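Local coordinates for protein tungsten-containing formylmethanofuran dehydrogenase 2 subunit C (Methanothermobacter wolfeii, PDB 5T5I) that probably takes part, as a right-handed beta-helical subunit of the formylmethanofuran dehydrogenase complex, in the reversible reduction of carbon dioxide to formylmethanofuran in methanogenesis, at residues V14-P19 / G49-V54; G133-V136 / Y140-D143; K229-D234 / I257-V262. One frame throughout, in Å; residues are numbered along the deposited sequence.

Interaction 1 (V14-P19 / G49-V54); sequences VPLEAP and GDFFEV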
# COMPACT_ATOMS: atom_id res chain seq x y z
N VAL C 14 6.72 -24.76 -47.34
CA VAL C 14 6.88 -23.42 -47.90
C VAL C 14 5.46 -23.08 -48.35
O VAL C 14 4.94 -23.82 -49.19
CB VAL C 14 7.88 -23.38 -49.08
CG1 VAL C 14 7.85 -22.02 -49.77
CG2 VAL C 14 9.28 -23.71 -48.60
N PRO C 15 4.78 -22.05 -47.81
CA PRO C 15 3.37 -21.84 -48.20
C PRO C 15 3.09 -21.55 -49.68
O PRO C 15 3.97 -21.10 -50.42
CB PRO C 15 2.92 -20.66 -47.33
CG PRO C 15 3.95 -20.49 -46.29
CD PRO C 15 5.22 -21.08 -46.79
N LEU C 16 1.85 -21.80 -50.08
CA LEU C 16 1.33 -21.48 -51.40
C LEU C 16 0.64 -20.12 -51.30
O LEU C 16 0.09 -19.78 -50.25
CB LEU C 16 0.27 -22.51 -51.85
CG LEU C 16 0.70 -23.98 -51.94
CD1 LEU C 16 -0.49 -24.85 -52.29
CD2 LEU C 16 1.79 -24.16 -52.97
N GLU C 17 0.66 -19.35 -52.40
CA GLU C 17 -0.11 -18.10 -52.51
C GLU C 17 -1.02 -18.35 -53.70
O GLU C 17 -0.53 -18.58 -54.80
CB GLU C 17 0.75 -16.85 -52.75
CG GLU C 17 1.76 -16.59 -51.65
CD GLU C 17 2.20 -15.14 -51.50
OE1 GLU C 17 3.16 -14.89 -50.74
OE2 GLU C 17 1.57 -14.25 -52.13
N ALA C 18 -2.33 -18.36 -53.48
CA ALA C 18 -3.29 -18.71 -54.52
C ALA C 18 -4.43 -17.69 -54.69
O ALA C 18 -5.61 -18.06 -54.61
CB ALA C 18 -3.83 -20.10 -54.25
N PRO C 19 -4.10 -16.43 -55.04
CA PRO C 19 -5.17 -15.44 -55.30
C PRO C 19 -6.08 -15.80 -56.48
O PRO C 19 -7.21 -15.31 -56.54
CB PRO C 19 -4.38 -14.14 -55.55
CG PRO C 19 -3.05 -14.62 -56.06
CD PRO C 19 -2.76 -15.82 -55.23
N GLY C 49 -3.12 -27.74 -60.26
CA GLY C 49 -3.17 -29.20 -60.33
C GLY C 49 -2.03 -29.93 -59.64
O GLY C 49 -2.17 -31.10 -59.30
N ASP C 50 -0.88 -29.25 -59.44
CA ASP C 50 0.27 -29.83 -58.72
C ASP C 50 -0.04 -30.03 -57.23
O ASP C 50 0.61 -30.87 -56.60
CB ASP C 50 1.53 -28.95 -58.85
CG ASP C 50 2.13 -28.83 -60.25
OD1 ASP C 50 1.94 -29.77 -61.05
OD2 ASP C 50 2.84 -27.82 -60.51
N PHE C 51 -0.97 -29.25 -56.65
CA PHE C 51 -1.30 -29.31 -55.22
C PHE C 51 -2.77 -29.59 -54.90
O PHE C 51 -3.12 -29.70 -53.72
CB PHE C 51 -0.82 -28.01 -54.55
CG PHE C 51 0.68 -27.99 -54.40
CD1 PHE C 51 1.30 -28.60 -53.32
CD2 PHE C 51 1.48 -27.40 -55.37
CE1 PHE C 51 2.69 -28.58 -53.19
CE2 PHE C 51 2.87 -27.38 -55.23
CZ PHE C 51 3.46 -27.96 -54.14
N PHE C 52 -3.63 -29.75 -55.93
CA PHE C 52 -5.05 -30.05 -55.74
C PHE C 52 -5.57 -30.98 -56.82
O PHE C 52 -5.23 -30.79 -57.99
CB PHE C 52 -5.91 -28.77 -55.82
CG PHE C 52 -5.64 -27.77 -54.73
CD1 PHE C 52 -4.65 -26.81 -54.87
CD2 PHE C 52 -6.37 -27.79 -53.55
CE1 PHE C 52 -4.38 -25.89 -53.85
CE2 PHE C 52 -6.10 -26.88 -52.53
CZ PHE C 52 -5.10 -25.95 -52.68
N GLU C 53 -6.46 -31.92 -56.44
CA GLU C 53 -7.20 -32.72 -57.41
C GLU C 53 -8.37 -31.80 -57.78
O GLU C 53 -8.82 -31.05 -56.90
CB GLU C 53 -7.74 -34.03 -56.81
CG GLU C 53 -6.69 -34.96 -56.20
CD GLU C 53 -5.86 -35.77 -57.18
OE1 GLU C 53 -6.02 -35.59 -58.41
OE2 GLU C 53 -5.05 -36.60 -56.70
N VAL C 54 -8.82 -31.79 -59.03
CA VAL C 54 -9.93 -30.92 -59.48
C VAL C 54 -11.02 -31.76 -60.15
O VAL C 54 -10.70 -32.60 -60.99
CB VAL C 54 -9.44 -29.79 -60.43
CG1 VAL C 54 -10.56 -28.78 -60.71
CG2 VAL C 54 -8.21 -29.07 -59.86
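L16 meets F51 and F52 through the two arms of its forked end, a small example of how one branched aliphatic side chain can serve two aromatic partners at once. The CH-pi part of the contact belongs to CD2 of L16, which stands over the face of the F51 ring, 4.0 Å from the ring centroid and only 11° off the ring normal. The methyl is therefore close to the middle of the ring, where its C-H bonds meet the pi cloud.

The remaining contacts are plain apolar packing and belong to CD1. L16 CD1 lies 3.9 Å from F51 CB, against the root of the aromatic side chain, and more loosely approaches the F52 ring, with L16 CD1 and F52 CE1 4.3 Å apart. With CG of L16 anti to its carbonyl carbon (chi1 -59°) and CD1 anti to CA (chi2 176°), one arm reaches on between the two phenylalanines while the other covers F51. The backbones stay well apart, 9.1 Å between CA of L16 and CA of F51, and the contact rests wholly on side chains.

Further cover comes from H41, whose ring meets that of F51 edge-to-face, and from I39, which touches L16. Both belong to strand 38-41, which pairs with strand 16-17, whereas F52 begins strand 52-56 and packs on L6 and P8 of strand 3-8.

Interaction 2 (G133-V136 / Y140-D143); sequences GDYV and YRGD. With CA (calcium ion), chain B.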
# COMPACT_ATOMS: atom_id res chain seq x y z
N GLY C 133 -6.83 -14.62 -36.78
CA GLY C 133 -5.59 -14.02 -36.29
C GLY C 133 -5.71 -12.53 -36.00
O GLY C 133 -6.77 -12.04 -35.58
N ASP C 134 -4.61 -11.80 -36.21
CA ASP C 134 -4.58 -10.36 -36.03
C ASP C 134 -5.12 -9.71 -37.30
O ASP C 134 -5.21 -10.36 -38.35
CB ASP C 134 -3.12 -9.88 -35.81
CG ASP C 134 -2.42 -10.53 -34.62
OD1 ASP C 134 -2.79 -10.23 -33.47
OD2 ASP C 134 -1.50 -11.36 -34.85
N TYR C 135 -5.48 -8.41 -37.22
CA TYR C 135 -5.86 -7.59 -38.37
C TYR C 135 -7.07 -8.11 -39.18
O TYR C 135 -7.07 -8.02 -40.42
CB TYR C 135 -4.63 -7.40 -39.31
CG TYR C 135 -3.45 -6.69 -38.67
CD1 TYR C 135 -3.52 -5.34 -38.34
CD2 TYR C 135 -2.25 -7.36 -38.45
CE1 TYR C 135 -2.43 -4.69 -37.75
CE2 TYR C 135 -1.16 -6.71 -37.87
CZ TYR C 135 -1.26 -5.38 -37.52
OH TYR C 135 -0.18 -4.74 -36.96
N VAL C 136 -8.12 -8.58 -38.50
CA VAL C 136 -9.35 -8.96 -39.19
C VAL C 136 -9.93 -7.64 -39.72
O VAL C 136 -10.08 -6.70 -38.94
CB VAL C 136 -10.39 -9.65 -38.27
CG1 VAL C 136 -11.69 -9.90 -39.02
CG2 VAL C 136 -9.85 -10.96 -37.68
N TYR C 140 -3.92 -1.71 -45.08
CA TYR C 140 -2.56 -2.10 -45.43
C TYR C 140 -1.60 -1.11 -44.77
O TYR C 140 -1.97 0.05 -44.54
CB TYR C 140 -2.36 -2.10 -46.96
CG TYR C 140 -0.95 -2.44 -47.38
CD1 TYR C 140 -0.45 -3.73 -47.24
CD2 TYR C 140 -0.10 -1.46 -47.90
CE1 TYR C 140 0.87 -4.04 -47.57
CE2 TYR C 140 1.22 -1.76 -48.25
CZ TYR C 140 1.70 -3.05 -48.08
OH TYR C 140 3.00 -3.31 -48.45
N ARG C 141 -0.37 -1.55 -44.47
CA ARG C 141 0.70 -0.69 -43.89
C ARG C 141 0.78 0.67 -44.59
O ARG C 141 0.76 0.74 -45.83
CB ARG C 141 2.09 -1.34 -44.01
CG ARG C 141 2.25 -2.73 -43.34
CD ARG C 141 1.68 -2.80 -41.92
NE ARG C 141 1.96 -4.08 -41.26
CZ ARG C 141 1.65 -4.36 -40.00
NH1 ARG C 141 1.05 -3.46 -39.23
NH2 ARG C 141 1.95 -5.55 -39.49
N GLY C 142 0.78 1.73 -43.80
CA GLY C 142 0.90 3.10 -44.28
C GLY C 142 -0.37 3.76 -44.76
O GLY C 142 -0.45 5.00 -44.75
N ASP C 143 -1.38 2.98 -45.17
CA ASP C 143 -2.60 3.57 -45.70
C ASP C 143 -3.52 3.96 -44.55
O ASP C 143 -3.67 3.23 -43.58
CB ASP C 143 -3.29 2.61 -46.68
CG ASP C 143 -4.14 3.29 -47.75
OD1 ASP C 143 -4.60 4.43 -47.51
OD2 ASP C 143 -4.31 2.69 -48.82
CA CA B . -2.51 1.45 -42.03
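Y135 and R141 meet side chain to side chain, their CA atoms well separated, while the backbone from Y140 to D143 folds into a type II beta turn closed by a hydrogen bond from D143 N to Y140 O. Both segments lie in the connection between strands 125-128 and 151-154 of the parallel beta-helix, with 133-136 still backbone-bonded to neighbouring loops; G142, with its positive phi, occupies the turn position where glycine is favoured.

The guanidinium of R141 presents two nitrogens to one phenolic oxygen. NH1 of R141 gives the shorter, straighter bond, 2.9 Å to Y135 OH with an N-H...O angle of 151°, the oxygen tilted 18° from the guanidinium plane. R141 NH2 adds a weak second bond to Y135 OH at 3.4 Å. Ring and guanidinium stand nearly perpendicular, so this is a grip on the hydroxyl and not a stack. A bend at chi2 (-47°) in an otherwise extended outer chain carries the charged group across to the tyrosine.

Both partners have further support: W116 lies nearly parallel to the Y135 ring, and R141 NH2 also bonds to backbone of a neighbouring protein chain. The turn also serves a calcium site that includes Y140, S139 OG and an acidic side chain of that neighbouring chain, and to which it contributes D143 O, 2.6 Å from the calcium ion.

Interaction 3 (K229-D234 / I257-V262); sequences KDIEVD and IVYAAV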
# COMPACT_ATOMS: atom_id res chain seq x y z
N LYS C 229 -30.11 1.88 -22.90
CA LYS C 229 -30.76 0.57 -22.80
C LYS C 229 -31.42 0.14 -24.11
O LYS C 229 -31.93 0.99 -24.84
CB LYS C 229 -31.75 0.53 -21.62
CG LYS C 229 -32.94 1.46 -21.76
CD LYS C 229 -33.93 1.33 -20.64
CE LYS C 229 -34.96 2.44 -20.73
NZ LYS C 229 -35.96 2.36 -19.63
N ASP C 230 -31.39 -1.16 -24.41
CA ASP C 230 -32.01 -1.74 -25.61
C ASP C 230 -31.65 -0.93 -26.86
O ASP C 230 -32.50 -0.37 -27.53
CB ASP C 230 -33.53 -1.85 -25.41
CG ASP C 230 -33.92 -2.63 -24.16
OD1 ASP C 230 -33.24 -3.64 -23.85
OD2 ASP C 230 -34.87 -2.20 -23.45
N ILE C 231 -30.34 -0.85 -27.10
CA ILE C 231 -29.76 -0.06 -28.17
C ILE C 231 -29.92 -0.73 -29.54
O ILE C 231 -30.13 -1.94 -29.64
CB ILE C 231 -28.29 0.34 -27.87
CG1 ILE C 231 -27.32 -0.86 -27.92
CG2 ILE C 231 -28.19 1.08 -26.51
CD1 ILE C 231 -25.83 -0.50 -27.87
N GLU C 232 -29.85 0.10 -30.59
CA GLU C 232 -29.94 -0.33 -31.98
C GLU C 232 -28.90 0.43 -32.77
O GLU C 232 -28.95 1.66 -32.78
CB GLU C 232 -31.32 -0.06 -32.58
CG GLU C 232 -32.46 -0.64 -31.76
CD GLU C 232 -33.81 -0.54 -32.43
OE1 GLU C 232 -33.86 -0.58 -33.68
OE2 GLU C 232 -34.82 -0.39 -31.71
N VAL C 233 -27.93 -0.27 -33.37
CA VAL C 233 -26.87 0.37 -34.14
C VAL C 233 -26.81 -0.24 -35.52
O VAL C 233 -26.51 -1.44 -35.66
CB VAL C 233 -25.50 0.30 -33.43
CG1 VAL C 233 -24.42 0.99 -34.28
CG2 VAL C 233 -25.57 0.94 -32.04
N ASP C 234 -27.09 0.59 -36.54
CA ASP C 234 -27.11 0.17 -37.94
C ASP C 234 -28.02 -1.06 -38.16
O ASP C 234 -27.64 -1.98 -38.86
CB ASP C 234 -25.68 -0.12 -38.43
CG ASP C 234 -24.70 1.03 -38.27
OD1 ASP C 234 -25.16 2.17 -38.04
OD2 ASP C 234 -23.48 0.78 -38.37
N ILE C 257 -17.89 6.01 -30.66
CA ILE C 257 -18.70 5.56 -29.52
C ILE C 257 -18.29 4.14 -29.12
O ILE C 257 -18.17 3.27 -29.99
CB ILE C 257 -20.23 5.63 -29.83
CG1 ILE C 257 -20.72 7.08 -30.08
CG2 ILE C 257 -21.07 4.98 -28.74
CD1 ILE C 257 -20.64 8.05 -28.85
N VAL C 258 -18.09 3.92 -27.81
CA VAL C 258 -17.84 2.59 -27.26
C VAL C 258 -19.00 2.27 -26.29
O VAL C 258 -19.24 3.04 -25.35
CB VAL C 258 -16.46 2.46 -26.54
CG1 VAL C 258 -16.33 1.11 -25.83
CG2 VAL C 258 -15.32 2.65 -27.53
N TYR C 259 -19.71 1.15 -26.52
CA TYR C 259 -20.77 0.64 -25.63
C TYR C 259 -20.18 -0.58 -24.90
O TYR C 259 -19.59 -1.45 -25.54
CB TYR C 259 -22.03 0.21 -26.41
CG TYR C 259 -22.86 1.36 -26.94
CD1 TYR C 259 -23.66 2.11 -26.08
CD2 TYR C 259 -22.93 1.62 -28.30
CE1 TYR C 259 -24.47 3.13 -26.57
CE2 TYR C 259 -23.78 2.61 -28.80
CZ TYR C 259 -24.53 3.38 -27.93
OH TYR C 259 -25.36 4.36 -28.44
N ALA C 260 -20.32 -0.63 -23.57
CA ALA C 260 -19.81 -1.76 -22.79
C ALA C 260 -20.92 -2.22 -21.82
O ALA C 260 -21.44 -1.41 -21.04
CB ALA C 260 -18.56 -1.36 -22.02
N ALA C 261 -21.29 -3.52 -21.88
CA ALA C 261 -22.36 -4.13 -21.04
C ALA C 261 -22.17 -3.81 -19.55
O ALA C 261 -21.08 -4.02 -19.01
CB ALA C 261 -22.40 -5.63 -21.24
N VAL C 262 -23.23 -3.27 -18.91
CA VAL C 262 -23.12 -2.82 -17.52
C VAL C 262 -22.74 -3.93 -16.52
O VAL C 262 -21.98 -3.66 -15.58
CB VAL C 262 -24.37 -2.04 -16.99
CG1 VAL C 262 -24.66 -0.79 -17.83
CG2 VAL C 262 -25.60 -2.94 -16.84
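Y259 holds its ring between two isoleucines: CD1 of I231 rests over the centre of one face, and CG2 of I257, from its own strand, lies against the opposite face, offset toward the rim. V233 comes in obliquely, its CG2 4.1 Å from CE2 of Y259.

CD1 of I231 makes a close CH-pi contact, 3.6 Å from the centroid of the Y259 ring and 12° off the normal. It gets there because CG1 of I231 lies between the backbone N and the carbonyl carbon (chi1 70°) and CD1 then extends from it (chi2 170°). Side chains of I231 and Y259 slide past one another in opposite directions, so the methyl lands on the ring and the phenol runs on beyond it to E228, whose OE2 is hydrogen-bonded to Y259 OH. F242, on strand 241-247, touches both I231 and Y259.

With an alanine here the aromatic face is gone, which would probably open a gap beside I231 CD1 and V233 CG2 and leave E228 without its phenolic mate. Apolar packing thus joins strand 231-233 to strand 256-261 near the C-terminal end of the beta-helix, and the ring, pressed by a methyl on each face and tied to E228 at its hydroxyl, is probably fixed in both direction and rotation.

How the interactions relate
The three contacts are strung along an elongated beta-helix in the order of the sequence, each closing before the next opens. Interaction 1 lies at the N-terminal end and interaction 3 at the C-terminal end, on opposite sides of the chain's centre; the centre of interaction 2 lies about 11 Å from the centre of the chain. Centres of interactions 1 and 2 are about 25 Å apart, those of 2 and 3 about 26 Å, and those of 1 and 3 about 44 Å; none touches another. Strands 52-56 and 256-261 link the end contacts to the same strand array. Apolar packing marks both ends, polar bonding the middle; all three regions meet other chains, interaction 2 most extensively.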